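Local coordinates for protein lovastatin nonaketide synthase, polyketide synthase component (PDB 7CPX) that builds the dihydromonacolin L nonaketide of lovastatin from malonyl-CoA, working as a homodimeric multidomain polyketide synthase together with the partner protein LovC, at residues K309-C314 with P423-R428; R313-E318 with Q417-P422. The protein carries 2 engineered substitutions. All blocks are in the same frame, centred on the assembly; numbering follows the deposited sequence.

Interaction 1. Residues K309-C314 with P423-R428; sequences KAEDRC and PGQPRR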
loop_
_atom_site.group_PDB
_atom_site.type_symbol
_atom_site.label_atom_id
_atom_site.label_comp_id
_atom_site.label_asym_id
_atom_site.label_seq_id
_atom_site.Cartn_x
_atom_site.Cartn_y
_atom_site.Cartn_z
ATOM N N LYS A 309 64.351 5.627 16.194
ATOM C CA LYS A 309 65.357 5.875 15.171
ATOM C C LYS A 309 64.696 6.311 13.871
ATOM O O LYS A 309 63.736 5.687 13.409
ATOM C CB LYS A 309 66.199 4.622 14.935
ATOM C CG LYS A 309 67.133 4.272 16.080
ATOM C CD LYS A 309 68.256 5.291 16.217
ATOM C CE LYS A 309 69.222 4.911 17.324
ATOM N NZ LYS A 309 68.558 4.871 18.656
ATOM N N ALA A 310 65.218 7.387 13.279
ATOM C CA ALA A 310 64.719 7.832 11.985
ATOM C C ALA A 310 65.006 6.809 10.896
ATOM O O ALA A 310 64.199 6.645 9.973
ATOM C CB ALA A 310 65.335 9.181 11.619
ATOM N N GLU A 311 66.143 6.116 10.983
ATOM C CA GLU A 311 66.473 5.113 9.978
ATOM C C GLU A 311 65.428 4.006 9.950
ATOM O O GLU A 311 65.001 3.571 8.874
ATOM C CB GLU A 311 67.858 4.529 10.256
ATOM C CG GLU A 311 68.956 5.569 10.395
ATOM C CD GLU A 311 70.321 4.948 10.610
ATOM O OE1 GLU A 311 70.400 3.706 10.715
ATOM O OE2 GLU A 311 71.316 5.701 10.675
ATOM N N ASP A 312 65.004 3.542 11.123
ATOM C CA ASP A 312 63.969 2.522 11.220
ATOM C C ASP A 312 62.566 3.095 11.075
ATOM O O ASP A 312 61.600 2.325 11.030
ATOM C CB ASP A 312 64.088 1.791 12.557
ATOM C CG ASP A 312 65.345 0.949 12.651
ATOM O OD1 ASP A 312 66.103 0.899 11.661
ATOM O OD2 ASP A 312 65.574 0.337 13.716
ATOM N N ARG A 313 62.435 4.415 11.002
ATOM C CA ARG A 313 61.140 5.063 10.888
ATOM C C ARG A 313 60.598 4.936 9.468
ATOM O O ARG A 313 61.307 4.556 8.533
ATOM C CB ARG A 313 61.260 6.538 11.264
ATOM C CG ARG A 313 60.018 7.139 11.898
ATOM C CD ARG A 313 60.162 7.278 13.407
ATOM N NE ARG A 313 61.400 7.947 13.791
ATOM C CZ ARG A 313 61.648 9.234 13.596
ATOM N NH1 ARG A 313 60.765 10.029 13.016
ATOM N NH2 ARG A 313 62.816 9.736 13.989
ATOM N N CYS A 314 59.318 5.264 9.316
ATOM C CA CYS A 314 58.683 5.321 8.007
ATOM C C CYS A 314 58.551 6.773 7.571
ATOM O O CYS A 314 58.034 7.609 8.319
ATOM C CB CYS A 314 57.309 4.651 8.034
ATOM S SG CYS A 314 56.166 5.346 9.243
ATOM N N PRO A 423 72.043 5.329 2.959
ATOM C CA PRO A 423 72.286 4.357 1.887
ATOM C C PRO A 423 71.976 2.941 2.347
ATOM O O PRO A 423 72.314 2.539 3.463
ATOM C CB PRO A 423 73.775 4.540 1.571
ATOM C CG PRO A 423 74.358 5.122 2.810
ATOM C CD PRO A 423 73.285 5.992 3.391
ATOM N N GLY A 424 71.322 2.184 1.471
ATOM C CA GLY A 424 70.964 0.813 1.759
ATOM C C GLY A 424 69.676 0.637 2.532
ATOM O O GLY A 424 69.250 -0.507 2.737
ATOM N N GLN A 425 69.040 1.723 2.968
ATOM C CA GLN A 425 67.778 1.627 3.686
ATOM C C GLN A 425 66.624 1.755 2.702
ATOM O O GLN A 425 66.527 2.779 2.013
ATOM C CB GLN A 425 67.671 2.711 4.745
ATOM C CG GLN A 425 66.488 2.530 5.681
ATOM C CD GLN A 425 65.864 3.846 6.094
ATOM O OE1 GLN A 425 66.457 4.618 6.847
ATOM N NE2 GLN A 425 64.661 4.112 5.597
ATOM N N PRO A 426 65.740 0.765 2.594
ATOM C CA PRO A 426 64.620 0.890 1.659
ATOM C C PRO A 426 63.656 1.979 2.092
ATOM O O PRO A 426 63.512 2.281 3.279
ATOM C CB PRO A 426 63.957 -0.489 1.714
ATOM C CG PRO A 426 64.264 -0.982 3.077
ATOM C CD PRO A 426 65.638 -0.463 3.401
ATOM N N ARG A 427 62.993 2.579 1.106
ATOM C CA ARG A 427 61.897 3.485 1.408
ATOM C C ARG A 427 60.868 2.754 2.253
ATOM O O ARG A 427 60.499 1.617 1.949
ATOM C CB ARG A 427 61.257 3.998 0.120
ATOM C CG ARG A 427 62.154 4.892 -0.713
ATOM C CD ARG A 427 61.396 5.485 -1.884
ATOM N NE ARG A 427 61.170 4.514 -2.950
ATOM C CZ ARG A 427 61.989 4.318 -3.973
ATOM N NH1 ARG A 427 63.113 5.003 -4.102
ATOM N NH2 ARG A 427 61.674 3.409 -4.890
ATOM N N ARG A 428 60.417 3.397 3.326
ATOM C CA ARG A 428 59.499 2.776 4.271
ATOM C C ARG A 428 58.278 3.665 4.441
ATOM O O ARG A 428 58.410 4.867 4.689
ATOM C CB ARG A 428 60.176 2.532 5.621
ATOM C CG ARG A 428 59.315 1.750 6.597
ATOM C CD ARG A 428 60.074 1.399 7.865
ATOM N NE ARG A 428 61.265 0.601 7.594
ATOM C CZ ARG A 428 62.492 1.091 7.476
ATOM N NH1 ARG A 428 62.739 2.386 7.600
ATOM N NH2 ARG A 428 63.499 0.260 7.224
#

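Interaction 2. Residues R313-E318 with Q417-P422; sequences RCQFFE and QWPALP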
loop_
_atom_site.group_PDB
_atom_site.type_symbol
_atom_site.label_atom_id
_atom_site.label_comp_id
_atom_site.label_asym_id
_atom_site.label_seq_id
_atom_site.Cartn_x
_atom_site.Cartn_y
_atom_site.Cartn_z
ATOM N N ARG A 313 62.435 4.415 11.002
ATOM C CA ARG A 313 61.140 5.063 10.888
ATOM C C ARG A 313 60.598 4.936 9.468
ATOM O O ARG A 313 61.307 4.556 8.533
ATOM C CB ARG A 313 61.260 6.538 11.264
ATOM C CG ARG A 313 60.018 7.139 11.898
ATOM C CD ARG A 313 60.162 7.278 13.407
ATOM N NE ARG A 313 61.400 7.947 13.791
ATOM C CZ ARG A 313 61.648 9.234 13.596
ATOM N NH1 ARG A 313 60.765 10.029 13.016
ATOM N NH2 ARG A 313 62.816 9.736 13.989
ATOM N N CYS A 314 59.318 5.264 9.316
ATOM C CA CYS A 314 58.683 5.321 8.007
ATOM C C CYS A 314 58.551 6.773 7.571
ATOM O O CYS A 314 58.034 7.609 8.319
ATOM C CB CYS A 314 57.309 4.651 8.034
ATOM S SG CYS A 314 56.166 5.346 9.243
ATOM N N GLN A 315 59.023 7.069 6.361
ATOM C CA GLN A 315 58.983 8.430 5.846
ATOM C C GLN A 315 57.592 8.834 5.384
ATOM O O GLN A 315 57.302 10.032 5.306
ATOM C CB GLN A 315 59.972 8.581 4.690
ATOM C CG GLN A 315 61.399 8.191 5.046
ATOM C CD GLN A 315 61.633 6.694 4.965
ATOM O OE1 GLN A 315 61.363 6.066 3.942
ATOM N NE2 GLN A 315 62.123 6.112 6.053
ATOM N N PHE A 316 56.734 7.866 5.079
ATOM C CA PHE A 316 55.353 8.118 4.709
ATOM C C PHE A 316 54.449 7.286 5.603
ATOM O O PHE A 316 54.827 6.205 6.060
ATOM C CB PHE A 316 55.098 7.787 3.234
ATOM C CG PHE A 316 53.669 7.962 2.807
ATOM C CD1 PHE A 316 53.047 9.192 2.902
ATOM C CD2 PHE A 316 52.953 6.895 2.300
ATOM C CE1 PHE A 316 51.734 9.354 2.507
ATOM C CE2 PHE A 316 51.641 7.047 1.902
ATOM C CZ PHE A 316 51.029 8.279 2.006
ATOM N N PHE A 317 53.252 7.805 5.864
ATOM C CA PHE A 317 52.305 7.145 6.761
ATOM C C PHE A 317 50.912 7.287 6.160
ATOM O O PHE A 317 50.284 8.342 6.281
ATOM C CB PHE A 317 52.367 7.744 8.159
ATOM C CG PHE A 317 51.663 6.926 9.199
ATOM C CD1 PHE A 317 50.289 6.975 9.327
ATOM C CD2 PHE A 317 52.378 6.110 10.051
ATOM C CE1 PHE A 317 49.643 6.222 10.283
ATOM C CE2 PHE A 317 51.741 5.351 11.007
ATOM C CZ PHE A 317 50.372 5.408 11.126
ATOM N N GLU A 318 50.432 6.226 5.520
ATOM C CA GLU A 318 49.070 6.236 5.011
ATOM C C GLU A 318 48.116 6.147 6.189
ATOM O O GLU A 318 47.781 5.053 6.656
ATOM C CB GLU A 318 48.840 5.094 4.022
ATOM C CG GLU A 318 47.716 5.357 3.032
ATOM C CD GLU A 318 46.338 5.309 3.664
ATOM O OE1 GLU A 318 46.187 4.681 4.731
ATOM O OE2 GLU A 318 45.398 5.891 3.084
ATOM N N GLN A 417 58.731 14.092 -3.765
ATOM C CA GLN A 417 59.759 13.068 -3.853
ATOM C C GLN A 417 60.081 12.531 -2.465
ATOM O O GLN A 417 59.964 13.236 -1.458
ATOM C CB GLN A 417 61.019 13.631 -4.508
ATOM C CG GLN A 417 62.120 12.605 -4.718
ATOM C CD GLN A 417 63.311 13.176 -5.459
ATOM O OE1 GLN A 417 63.324 14.349 -5.827
ATOM N NE2 GLN A 417 64.322 12.343 -5.682
ATOM N N TRP A 418 60.485 11.270 -2.416
ATOM C CA TRP A 418 60.705 10.624 -1.133
ATOM C C TRP A 418 61.835 11.326 -0.381
ATOM O O TRP A 418 62.831 11.729 -0.994
ATOM C CB TRP A 418 61.042 9.147 -1.324
ATOM C CG TRP A 418 60.605 8.295 -0.182
ATOM C CD1 TRP A 418 61.340 7.948 0.911
ATOM C CD2 TRP A 418 59.323 7.682 -0.014
ATOM N NE1 TRP A 418 60.597 7.153 1.748
ATOM C CE2 TRP A 418 59.354 6.975 1.203
ATOM C CE3 TRP A 418 58.153 7.660 -0.776
ATOM C CZ2 TRP A 418 58.260 6.256 1.674
ATOM C CZ3 TRP A 418 57.071 6.947 -0.307
ATOM C CH2 TRP A 418 57.131 6.255 0.907
ATOM N N PRO A 419 61.720 11.487 0.937
ATOM C CA PRO A 419 62.808 12.112 1.694
ATOM C C PRO A 419 64.097 11.315 1.586
ATOM O O PRO A 419 64.090 10.094 1.410
ATOM C CB PRO A 419 62.279 12.127 3.132
ATOM C CG PRO A 419 60.807 12.086 2.993
ATOM C CD PRO A 419 60.531 11.265 1.775
ATOM N N ALA A 420 65.215 12.028 1.690
ATOM C CA ALA A 420 66.520 11.388 1.612
ATOM C C ALA A 420 66.646 10.314 2.683
ATOM O O ALA A 420 66.180 10.480 3.814
ATOM C CB ALA A 420 67.627 12.428 1.774
ATOM N N LEU A 421 67.282 9.204 2.317
ATOM C CA LEU A 421 67.421 8.058 3.197
ATOM C C LEU A 421 68.888 7.678 3.353
ATOM O O LEU A 421 69.704 7.961 2.471
ATOM C CB LEU A 421 66.655 6.848 2.653
ATOM C CG LEU A 421 65.195 7.085 2.278
ATOM C CD1 LEU A 421 64.589 5.822 1.703
ATOM C CD2 LEU A 421 64.405 7.549 3.480
ATOM N N PRO A 422 69.253 7.037 4.459
ATOM C CA PRO A 422 70.596 6.469 4.571
ATOM C C PRO A 422 70.825 5.434 3.486
ATOM O O PRO A 422 69.892 4.713 3.103
ATOM C CB PRO A 422 70.598 5.825 5.967
ATOM C CG PRO A 422 69.505 6.502 6.707
ATOM C CD PRO A 422 68.468 6.847 5.690
#

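Interaction 1. Residues K309-C314 with P423-R428
Arg428 reaches across to the turn of residues 309-314 and ties it down by two backbone carbonyls. Its NH1 donates to Arg313 O at 2.8 Å and to Glu311 O at 2.9 Å. The bond to Arg313 is the straighter one, with 152° at the hydrogen, and that oxygen lies in the guanidinium plane at its edge. Glu311 O sits obliquely, tilted out of the plane, and its bond is more bent. Asp312 O lies over one face of the group. The chain of Arg428 runs extended and then bends at chi3 (-59°), which swings NH1 between the two carbonyls. Lower down, its CG packs 3.8 Å from Cys314 CB. The amide of Gln425 also comes up to Glu311 O.

Further out, Arg428 NE forms a salt bridge with Glu446, which fixes the guanidinium from the strand 439-446. On the other segment, Asp312 accepts a bond from the backbone N of Asp306. A weak bond from Arg313 N to Ala310 O closes the turn. The contact lies away from the predicted ketosynthase active-site residues. It joins the two loops that lead into the neighbouring parallel strands 316-318 and 428-435 of the thiolase-type ketosynthase fold, at their N-terminal ends.

Interaction 2. Residues R313-E318 with Q417-P422
Gln315 and Trp418 are joined by the one hydrogen bond between these segments. Trp418 NE1 donates to Gln315 OE1 at 2.6 Å, almost straight at 176°. The oxygen lies in the indole plane at the ring edge. The N-H comes in the carbonyl plane, on a lone pair of the amide. The two side chains cross at about a right angle, with amide and indole planes 70° apart. Gln315 bends at chi2 (82°), which brings OE1 to the N-H edge of the indole. The same OE1 also accepts from the backbone N of Arg428, so two donors hold it.

Van der Waals contacts lie beside this bond. Leu421 brings CD2 against the amide, 3.3 Å from Gln315 CD. Pro419 CG touches Gln315 CB at 4.0 Å. At the far end of the indole is an apolar contact, where Trp418 CH2 meets Phe316 CB at 3.4 Å, obliquely to the indole. The phenyl beyond CB leads away from residues 417-422. Ala383 and Val384 of the helix 369-386 also touch the indole.

The contact thus combines a directed polar bond with van der Waals packing alongside it. The indole N-H of a buried tryptophan is satisfied, and the two donors on OE1 would restrict the rotation of the Gln315 amide.

In the fold
The chain leaves helix 289-302, passes through 309-314 and enters strand 316-318. About a hundred residues later it returns through 417-422 and 423-428 into strand 428-435. Interaction 2 closes the shorter loop, from 313-318 to 417-422. Interaction 1 closes the longer one, from 309-314 to 423-428, so interaction 2 nests inside it. The enclosed chain includes helices 327-339 and 369-386 and strand 356-358. The contacts share Arg313 and Cys314, and their centres are about 7 Å apart. Trp418 also packs against Arg427 and Arg428. Together the two contacts tie the connection before strand 316-318 to the one before strand 428-435, its neighbour in the ketosynthase sheet; 356-358 lies on the other side of 316-318.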